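Putative Transcriptional Regulator (Rhodococcus sp., PDB 2IA2) probably acts as an IclR-family transcriptional regulator, with a DNA-binding winged helix-turn-helix domain joined to a GAF-like domain that is likely to sense a small effector. Local coordinates at residues A[121-126]-A[148-153]; A[178-183]-A[202-207]; A[24-29]-A[55-60]. All blocks are in the same frame, centred on the assembly; numbering follows the deposited sequence.

Contact 1: residues A[121-126]-A[148-153]; sequences IVYVAR and TSMGRV
I121, on strand 120-127, presses against the first turn of helix 149-156, which runs across the strand at 114°. Its CB points at the helix and carries two branches that part company. CG2 lies over the backbone of G151, 3.4 Å from G151 CA, tighter than an ordinary carbon contact; a side chain at G151 would run into T148 OG1 and crowd this methyl. CG1, placed between the backbone N and the carbonyl carbon (chi1 64°), carries CD1 forward to the side chain of T148. There CD1 meets it tip to tip, 3.5 Å from T148 OG1, and has M150 CE, the methyl of a selenomethionine, 3.9 Å away. That same M150 CE closes on the phenol end of Y123, 3.5 Å from Y123 CZ and equally near its hydroxyl oxygen, the two side chains crossing at about a right angle. T148 is the N-cap of the helix: its OG1 takes the N-H of G151 in a bent bond of 2.9 Å, and has weak bonds to P144 O and A145 O besides. M150 also reaches S114 and A213 on other strands of the sheet. With no hydrogen bond crossing between the buried strand and helix, their fit rests on apolar shape, while the T148 oxygen, covered by the I121 methyl, is satisfied by backbone partners.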
loop_
_atom_site.group_PDB
_atom_site.type_symbol
_atom_site.label_atom_id
_atom_site.label_comp_id
_atom_site.label_asym_id
_atom_site.label_seq_id
_atom_site.Cartn_x
_atom_site.Cartn_y
_atom_site.Cartn_z
ATOM N N ILE A 121 -7.181 19.408 15.086
ATOM C CA ILE A 121 -6.239 18.697 14.196
ATOM C C ILE A 121 -5.341 17.981 15.151
ATOM O O ILE A 121 -5.197 18.426 16.320
ATOM C CB ILE A 121 -5.411 19.667 13.294
ATOM C CG1 ILE A 121 -4.484 20.600 14.143
ATOM C CG2 ILE A 121 -6.354 20.482 12.385
ATOM C CD1 ILE A 121 -3.492 21.545 13.267
ATOM N N VAL A 122 -4.760 16.886 14.678
ATOM C CA VAL A 122 -3.831 16.053 15.481
ATOM C C VAL A 122 -2.575 15.929 14.644
ATOM O O VAL A 122 -2.644 15.528 13.469
ATOM C CB VAL A 122 -4.305 14.576 15.713
ATOM C CG1 VAL A 122 -3.338 13.838 16.683
ATOM C CG2 VAL A 122 -5.683 14.521 16.288
ATOM N N TYR A 123 -1.438 16.284 15.228
ATOM C CA TYR A 123 -0.170 16.149 14.518
ATOM C C TYR A 123 0.215 14.692 14.386
ATOM O O TYR A 123 0.300 13.993 15.386
ATOM C CB TYR A 123 0.941 16.868 15.263
ATOM C CG TYR A 123 0.926 18.356 14.989
ATOM C CD1 TYR A 123 -0.109 19.162 15.484
ATOM C CD2 TYR A 123 1.918 18.943 14.198
ATOM C CE1 TYR A 123 -0.142 20.549 15.229
ATOM C CE2 TYR A 123 1.916 20.334 13.951
ATOM C CZ TYR A 123 0.873 21.113 14.466
ATOM O OH TYR A 123 0.850 22.441 14.190
ATOM N N VAL A 124 0.562 14.280 13.177
ATOM C CA VAL A 124 0.941 12.883 12.943
ATOM C C VAL A 124 2.376 12.694 12.422
ATOM O O VAL A 124 2.880 11.601 12.492
ATOM C CB VAL A 124 -0.090 12.072 12.059
ATOM C CG1 VAL A 124 -1.450 11.874 12.793
ATOM C CG2 VAL A 124 -0.263 12.688 10.672
ATOM N N ALA A 125 3.015 13.749 11.917
ATOM C CA ALA A 125 4.422 13.656 11.459
ATOM C C ALA A 125 4.957 15.088 11.533
ATOM O O ALA A 125 4.180 16.027 11.385
ATOM C CB ALA A 125 4.502 13.118 9.983
ATOM N N ARG A 126 6.247 15.245 11.812
ATOM C CA ARG A 126 6.833 16.559 11.837
ATOM C C ARG A 126 8.315 16.452 11.634
ATOM O O ARG A 126 8.899 15.424 11.935
ATOM C CB ARG A 126 6.527 17.288 13.165
ATOM C CG ARG A 126 7.225 16.674 14.370
ATOM C CD ARG A 126 7.692 17.878 15.138
ATOM N NE ARG A 126 8.456 17.699 16.373
ATOM C CZ ARG A 126 8.947 18.738 17.050
ATOM N NH1 ARG A 126 8.767 19.975 16.585
ATOM N NH2 ARG A 126 9.629 18.558 18.172
ATOM N N THR A 148 -5.797 27.187 12.936
ATOM C CA THR A 148 -4.558 26.688 12.332
ATOM C C THR A 148 -4.735 26.626 10.824
ATOM O O THR A 148 -5.875 26.504 10.344
ATOM C CB THR A 148 -4.239 25.268 12.858
ATOM O OG1 THR A 148 -5.338 24.437 12.532
ATOM C CG2 THR A 148 -4.037 25.281 14.360
ATOM N N SER A 149 -3.628 26.691 10.088
ATOM C CA SER A 149 -3.664 26.636 8.655
ATOM C C SER A 149 -4.069 25.250 8.198
ATOM O O SER A 149 -4.889 25.122 7.326
ATOM C CB SER A 149 -2.318 27.096 8.012
ATOM O OG SER A 149 -1.223 26.214 8.297
HETATM N N MSE A 150 -3.490 24.211 8.809
HETATM C CA MSE A 150 -3.886 22.834 8.525
HETATM C C MSE A 150 -5.383 22.598 8.861
HETATM O O MSE A 150 -6.083 21.948 8.115
HETATM C CB MSE A 150 -2.994 21.863 9.308
HETATM C CG MSE A 150 -1.619 21.834 8.676
HETATM SE SE MSE A 150 -0.425 20.454 9.311
HETATM C CE MSE A 150 -0.232 20.982 11.165
ATOM N N GLY A 151 -5.858 23.152 9.961
ATOM C CA GLY A 151 -7.252 23.016 10.341
ATOM C C GLY A 151 -8.203 23.578 9.324
ATOM O O GLY A 151 -9.209 22.933 9.005
ATOM N N ARG A 152 -7.896 24.763 8.781
ATOM C CA ARG A 152 -8.747 25.366 7.741
ATOM C C ARG A 152 -8.731 24.617 6.461
ATOM O O ARG A 152 -9.737 24.558 5.770
ATOM C CB ARG A 152 -8.406 26.844 7.528
ATOM C CG ARG A 152 -8.742 27.579 8.789
ATOM C CD ARG A 152 -8.610 29.089 8.638
ATOM N NE ARG A 152 -8.850 29.727 9.936
ATOM C CZ ARG A 152 -8.665 31.027 10.175
ATOM N NH1 ARG A 152 -8.266 31.857 9.205
ATOM N NH2 ARG A 152 -8.898 31.504 11.387
ATOM N N VAL A 153 -7.581 24.073 6.117
ATOM C CA VAL A 153 -7.459 23.136 5.003
ATOM C C VAL A 153 -8.341 21.900 5.205
ATOM O O VAL A 153 -9.032 21.436 4.263
ATOM C CB VAL A 153 -5.957 22.729 4.778
ATOM C CG1 VAL A 153 -5.830 21.525 3.852
ATOM C CG2 VAL A 153 -5.177 23.912 4.184
#

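Contact 2: residues A[178-183]-A[202-207]; sequences RTITAR and DQELEA
At their nearest point two irregular backbones pass with T179 CA and E204 CA 4.2 Å apart, Q203 just before E204 adopting a left-handed helical conformation. The chains are clasped there by one side chain from each. T179 OG1 donates to E204 O over 2.7 Å, tilted 15° from the carbonyl plane, and itself receives the N-H of T176. In return the E204 side chain extends past R178, its CG 3.2 Å from R178 O, until OE1 takes the N-H of I180 at 2.9 Å. That bond is almost straight, at 176°, yet the amide comes from above the carboxylate plane. E204 OE1 also forms a salt bridge with R152, so a buried acid is held by a charge and a backbone amide together, which probably stabilises its ionised form. With an alanine here, the I180 amide and the R152 guanidinium would probably both lose their shared acceptor, and the two loops one of their ties. Farther out, a bend at chi3 (74°) turns the R178 guanidinium to D202, giving a salt bridge of 3.0 Å from R178 NH2 to D202 OD2. A water joins the same pair, accepting from R178 NE and donating to D202 O. D202 OD1 is engaged elsewhere, by R210 and by Q203 NE2, whose own OE1 accepts from G208 N. The arrangement links the turn of the beta-hairpin formed by strands 199-202 and 209-217, at an edge of the sheet, to the loop before helix 183-196 in the IclR C-terminal, GAF-like domain.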
loop_
_atom_site.group_PDB
_atom_site.type_symbol
_atom_site.label_atom_id
_atom_site.label_comp_id
_atom_site.label_asym_id
_atom_site.label_seq_id
_atom_site.Cartn_x
_atom_site.Cartn_y
_atom_site.Cartn_z
ATOM N N ARG A 178 -5.624 39.196 16.266
ATOM C CA ARG A 178 -5.960 38.935 14.847
ATOM C C ARG A 178 -6.816 37.728 14.560
ATOM O O ARG A 178 -7.100 37.456 13.406
ATOM C CB ARG A 178 -4.710 38.873 14.000
ATOM C CG ARG A 178 -3.901 40.113 14.158
ATOM C CD ARG A 178 -2.529 39.849 13.691
ATOM N NE ARG A 178 -2.507 39.777 12.239
ATOM C CZ ARG A 178 -2.121 40.777 11.468
ATOM N NH1 ARG A 178 -1.729 41.912 12.020
ATOM N NH2 ARG A 178 -2.119 40.631 10.159
ATOM N N THR A 179 -7.219 37.002 15.592
ATOM C CA THR A 179 -8.059 35.838 15.398
ATOM C C THR A 179 -9.398 36.273 14.802
ATOM O O THR A 179 -10.047 37.182 15.316
ATOM C CB THR A 179 -8.310 35.065 16.717
ATOM O OG1 THR A 179 -7.072 34.811 17.369
ATOM C CG2 THR A 179 -9.017 33.737 16.422
ATOM N N ILE A 180 -9.785 35.625 13.701
ATOM C CA ILE A 180 -11.119 35.787 13.123
ATOM C C ILE A 180 -12.147 35.505 14.206
ATOM O O ILE A 180 -12.027 34.540 14.992
ATOM C CB ILE A 180 -11.342 34.852 11.942
ATOM C CG1 ILE A 180 -10.655 35.413 10.700
ATOM C CG2 ILE A 180 -12.827 34.613 11.702
ATOM C CD1 ILE A 180 -10.777 34.498 9.457
ATOM N N THR A 181 -13.158 36.357 14.260
ATOM C CA THR A 181 -14.082 36.277 15.360
ATOM C C THR A 181 -15.540 35.962 14.996
ATOM O O THR A 181 -16.342 35.664 15.880
ATOM C CB THR A 181 -13.961 37.529 16.236
ATOM O OG1 THR A 181 -14.118 37.145 17.616
ATOM C CG2 THR A 181 -14.941 38.660 15.768
ATOM N N ALA A 182 -15.884 36.011 13.715
ATOM C CA ALA A 182 -17.260 35.783 13.321
ATOM C C ALA A 182 -17.410 34.490 12.509
ATOM O O ALA A 182 -16.592 34.194 11.639
ATOM C CB ALA A 182 -17.774 36.981 12.578
ATOM N N ARG A 183 -18.444 33.715 12.824
ATOM C CA ARG A 183 -18.700 32.428 12.157
ATOM C C ARG A 183 -18.794 32.576 10.643
ATOM O O ARG A 183 -18.354 31.702 9.898
ATOM C CB ARG A 183 -19.986 31.780 12.668
ATOM C CG ARG A 183 -19.915 31.271 14.096
ATOM C CD ARG A 183 -21.231 30.592 14.481
ATOM N NE ARG A 183 -21.126 29.807 15.711
ATOM C CZ ARG A 183 -21.694 30.150 16.862
ATOM N NH1 ARG A 183 -22.406 31.273 16.946
ATOM N NH2 ARG A 183 -21.547 29.372 17.934
ATOM N N ASP A 202 -1.985 34.026 9.568
ATOM C CA ASP A 202 -1.090 35.098 9.982
ATOM C C ASP A 202 -1.396 35.500 11.407
ATOM O O ASP A 202 -2.236 36.320 11.657
ATOM C CB ASP A 202 -1.221 36.303 9.073
ATOM C CG ASP A 202 -0.260 37.418 9.435
ATOM O OD1 ASP A 202 0.666 37.198 10.184
ATOM O OD2 ASP A 202 -0.439 38.522 8.951
ATOM N N GLN A 203 -0.736 34.842 12.329
ATOM C CA GLN A 203 -0.779 35.182 13.769
ATOM C C GLN A 203 -2.163 35.173 14.442
ATOM O O GLN A 203 -2.431 35.999 15.304
ATOM C CB GLN A 203 -0.052 36.513 14.052
ATOM C CG GLN A 203 1.165 36.734 13.178
ATOM C CD GLN A 203 1.899 37.998 13.491
ATOM O OE1 GLN A 203 2.237 38.241 14.640
ATOM N NE2 GLN A 203 2.201 38.790 12.466
ATOM N N GLU A 204 -3.019 34.223 14.065
ATOM C CA GLU A 204 -4.323 34.074 14.712
ATOM C C GLU A 204 -4.265 33.069 15.867
ATOM O O GLU A 204 -5.185 33.014 16.704
ATOM C CB GLU A 204 -5.371 33.630 13.706
ATOM C CG GLU A 204 -5.659 34.678 12.627
ATOM C CD GLU A 204 -6.852 34.309 11.768
ATOM O OE1 GLU A 204 -7.886 33.914 12.334
ATOM O OE2 GLU A 204 -6.775 34.429 10.538
ATOM N N LEU A 205 -3.186 32.292 15.902
ATOM C CA LEU A 205 -3.009 31.271 16.934
ATOM C C LEU A 205 -2.122 31.868 18.026
ATOM O O LEU A 205 -2.490 31.908 19.204
ATOM C CB LEU A 205 -2.396 29.982 16.352
ATOM C CG LEU A 205 -2.200 28.781 17.299
ATOM C CD1 LEU A 205 -3.487 28.340 17.999
ATOM C CD2 LEU A 205 -1.563 27.614 16.528
ATOM N N GLU A 206 -0.972 32.374 17.611
ATOM C CA GLU A 206 -0.045 32.982 18.547
ATOM C C GLU A 206 0.608 34.175 17.851
ATOM O O GLU A 206 0.888 34.132 16.645
ATOM C CB GLU A 206 0.967 31.902 18.982
ATOM C CG GLU A 206 1.790 32.241 20.179
ATOM C CD GLU A 206 2.429 31.026 20.786
ATOM O OE1 GLU A 206 1.764 30.303 21.553
ATOM O OE2 GLU A 206 3.606 30.777 20.496
ATOM N N ALA A 207 0.822 35.265 18.585
ATOM C CA ALA A 207 1.419 36.469 17.990
ATOM C C ALA A 207 2.845 36.140 17.532
ATOM O O ALA A 207 3.541 35.426 18.200
ATOM C CB ALA A 207 1.439 37.642 19.006
HETATM O O HOH W 1 -4.050 37.969 10.241
#

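Contact 3: residues A[24-29]-A[55-60]; sequences LAVIRC and RFLLTL
V26 meets F56, L57 and L60 of helix 50-63, its two methyls going to different partners. CG1, anti to the backbone N at chi1 168°, goes to the tighter half: it lies 3.6 Å from L57 CD2 and 3.8 Å from L60 CD1, wedged between two leucines one turn apart. CG2 faces the looser half and touches only the root of F56, at 4.1 Å from F56 CB. The phenyl ring itself leads away from V26, to lie against S19 and R22 earlier on helix 18-28. I27, the next residue, adds a lighter touch, its CG1 4.1 Å from the same L60 CD1. The helical segments cross at 78° with their axes 10.0 Å apart, and no hydrogen bond passes between them. Helix 50-63 follows helix 39-46 as the second helix of the helix-turn-helix, and by analogy with relatives is probably the one that reads DNA; helix 18-28 packs across it, and strands 66-68 and 72-75 make the wing. The leucine side of the contact continues into this core: L57 also lies on L39 and V42 of helix 39-46 and on F73 of the wing, while L60 packs on Y65 and I27 on L75. On the far side of helix 50-63 the character changes. R55 is exposed and leans on V17 of the second subunit. T59 OG1 gives a bond of 2.9 Å to R55 O, which T59 N reaches from the opposite face of the carbonyl, and the same hydroxyl is hydrogen-bonded to V17 N of the second subunit. Along helix 18-28, L24 packs on Y65 of that subunit, and R28 NH1 is hydrogen-bonded to the hydroxyl of the same Y65.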
loop_
_atom_site.group_PDB
_atom_site.type_symbol
_atom_site.label_atom_id
_atom_site.label_comp_id
_atom_site.label_asym_id
_atom_site.label_seq_id
_atom_site.Cartn_x
_atom_site.Cartn_y
_atom_site.Cartn_z
ATOM N N LEU A 24 14.741 -3.736 -15.126
ATOM C CA LEU A 24 13.579 -3.197 -14.433
ATOM C C LEU A 24 12.554 -2.632 -15.409
ATOM O O LEU A 24 11.347 -2.759 -15.165
ATOM C CB LEU A 24 14.007 -2.139 -13.367
ATOM C CG LEU A 24 14.846 -2.759 -12.218
ATOM C CD1 LEU A 24 15.444 -1.667 -11.336
ATOM C CD2 LEU A 24 13.994 -3.686 -11.395
ATOM N N ALA A 25 13.025 -1.971 -16.485
ATOM C CA ALA A 25 12.143 -1.402 -17.490
ATOM C C ALA A 25 11.372 -2.496 -18.178
ATOM O O ALA A 25 10.219 -2.296 -18.548
ATOM C CB ALA A 25 12.924 -0.536 -18.533
ATOM N N VAL A 26 12.001 -3.647 -18.358
ATOM C CA VAL A 26 11.329 -4.804 -18.926
ATOM C C VAL A 26 10.181 -5.293 -17.986
ATOM O O VAL A 26 9.057 -5.515 -18.414
ATOM C CB VAL A 26 12.342 -5.948 -19.277
ATOM C CG1 VAL A 26 11.625 -7.242 -19.601
ATOM C CG2 VAL A 26 13.328 -5.538 -20.443
ATOM N N ILE A 27 10.431 -5.381 -16.690
ATOM C CA ILE A 27 9.379 -5.811 -15.756
ATOM C C ILE A 27 8.262 -4.773 -15.815
ATOM O O ILE A 27 7.088 -5.153 -15.878
ATOM C CB ILE A 27 9.895 -5.875 -14.269
ATOM C CG1 ILE A 27 10.885 -7.026 -14.102
ATOM C CG2 ILE A 27 8.724 -5.995 -13.272
ATOM C CD1 ILE A 27 11.581 -7.058 -12.739
ATOM N N ARG A 28 8.620 -3.474 -15.837
ATOM C CA ARG A 28 7.601 -2.396 -15.816
ATOM C C ARG A 28 6.756 -2.305 -17.109
ATOM O O ARG A 28 5.696 -1.654 -17.117
ATOM C CB ARG A 28 8.258 -0.989 -15.628
ATOM C CG ARG A 28 8.983 -0.765 -14.328
ATOM C CD ARG A 28 8.152 -0.269 -13.223
ATOM N NE ARG A 28 7.286 0.886 -13.533
ATOM C CZ ARG A 28 7.527 2.138 -13.139
ATOM N NH1 ARG A 28 8.633 2.425 -12.476
ATOM N NH2 ARG A 28 6.653 3.102 -13.410
ATOM N N CYS A 29 7.220 -2.898 -18.195
ATOM C CA CYS A 29 6.489 -2.759 -19.462
ATOM C C CYS A 29 5.210 -3.619 -19.541
ATOM O O CYS A 29 4.409 -3.425 -20.438
ATOM C CB CYS A 29 7.417 -2.922 -20.705
ATOM S SG CYS A 29 7.592 -4.657 -21.187
ATOM N N ARG A 55 18.210 -10.790 -23.998
ATOM C CA ARG A 55 19.154 -11.044 -22.907
ATOM C C ARG A 55 18.486 -10.787 -21.562
ATOM O O ARG A 55 18.617 -11.593 -20.658
ATOM C CB ARG A 55 20.425 -10.193 -23.030
ATOM C CG ARG A 55 21.389 -10.665 -24.125
ATOM C CD ARG A 55 22.821 -9.977 -24.029
ATOM N NE ARG A 55 23.648 -10.434 -22.885
ATOM C CZ ARG A 55 24.034 -9.677 -21.846
ATOM N NH1 ARG A 55 23.680 -8.385 -21.746
ATOM N NH2 ARG A 55 24.788 -10.222 -20.895
ATOM N N PHE A 56 17.773 -9.675 -21.434
ATOM C CA PHE A 56 17.128 -9.361 -20.181
ATOM C C PHE A 56 15.958 -10.309 -19.882
ATOM O O PHE A 56 15.848 -10.836 -18.767
ATOM C CB PHE A 56 16.699 -7.882 -20.136
ATOM C CG PHE A 56 17.846 -6.957 -20.295
ATOM C CD1 PHE A 56 18.056 -6.292 -21.495
ATOM C CD2 PHE A 56 18.787 -6.820 -19.274
ATOM C CE1 PHE A 56 19.165 -5.483 -21.667
ATOM C CE2 PHE A 56 19.898 -6.007 -19.442
ATOM C CZ PHE A 56 20.096 -5.352 -20.648
ATOM N N LEU A 57 15.104 -10.516 -20.878
ATOM C CA LEU A 57 14.005 -11.447 -20.759
ATOM C C LEU A 57 14.507 -12.832 -20.371
ATOM O O LEU A 57 13.916 -13.481 -19.518
ATOM C CB LEU A 57 13.209 -11.535 -22.045
ATOM C CG LEU A 57 12.267 -10.362 -22.266
ATOM C CD1 LEU A 57 11.789 -10.387 -23.727
ATOM C CD2 LEU A 57 11.073 -10.376 -21.227
ATOM N N LEU A 58 15.594 -13.301 -20.970
ATOM C CA LEU A 58 16.030 -14.675 -20.640
ATOM C C LEU A 58 16.625 -14.760 -19.247
ATOM O O LEU A 58 16.532 -15.784 -18.583
ATOM C CB LEU A 58 16.982 -15.257 -21.689
ATOM C CG LEU A 58 16.385 -15.496 -23.089
ATOM C CD1 LEU A 58 17.443 -16.053 -24.084
ATOM C CD2 LEU A 58 15.151 -16.402 -23.002
ATOM N N THR A 59 17.191 -13.664 -18.774
ATOM C CA THR A 59 17.702 -13.654 -17.412
ATOM C C THR A 59 16.539 -13.675 -16.479
ATOM O O THR A 59 16.509 -14.475 -15.567
ATOM C CB THR A 59 18.630 -12.457 -17.168
ATOM O OG1 THR A 59 19.708 -12.563 -18.098
ATOM C CG2 THR A 59 19.212 -12.470 -15.759
ATOM N N LEU A 60 15.533 -12.844 -16.729
ATOM C CA LEU A 60 14.325 -12.856 -15.885
ATOM C C LEU A 60 13.574 -14.177 -15.864
ATOM O O LEU A 60 13.058 -14.572 -14.838
ATOM C CB LEU A 60 13.367 -11.713 -16.272
ATOM C CG LEU A 60 13.939 -10.325 -16.037
ATOM C CD1 LEU A 60 13.100 -9.238 -16.758
ATOM C CD2 LEU A 60 14.037 -10.038 -14.540
#

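Contacts 1 and 2 belong to the C-terminal domain and touch each other: R152, from the helix of contact 1, pairs with E204 of contact 2, and T148 packs on L205. Their chemistry nevertheless differs. The first is a buried, apolar strand-helix fit, the second a surface meeting of loops held by hydrogen bonds, a salt bridge and water. Contact 3 resembles contact 1 in being buried and apolar, but it joins two helices of the DNA-binding domain, its centre about 44 Å from that of contact 1 and 58 Å from that of contact 2. The second subunit comes within reach of contact 3 alone.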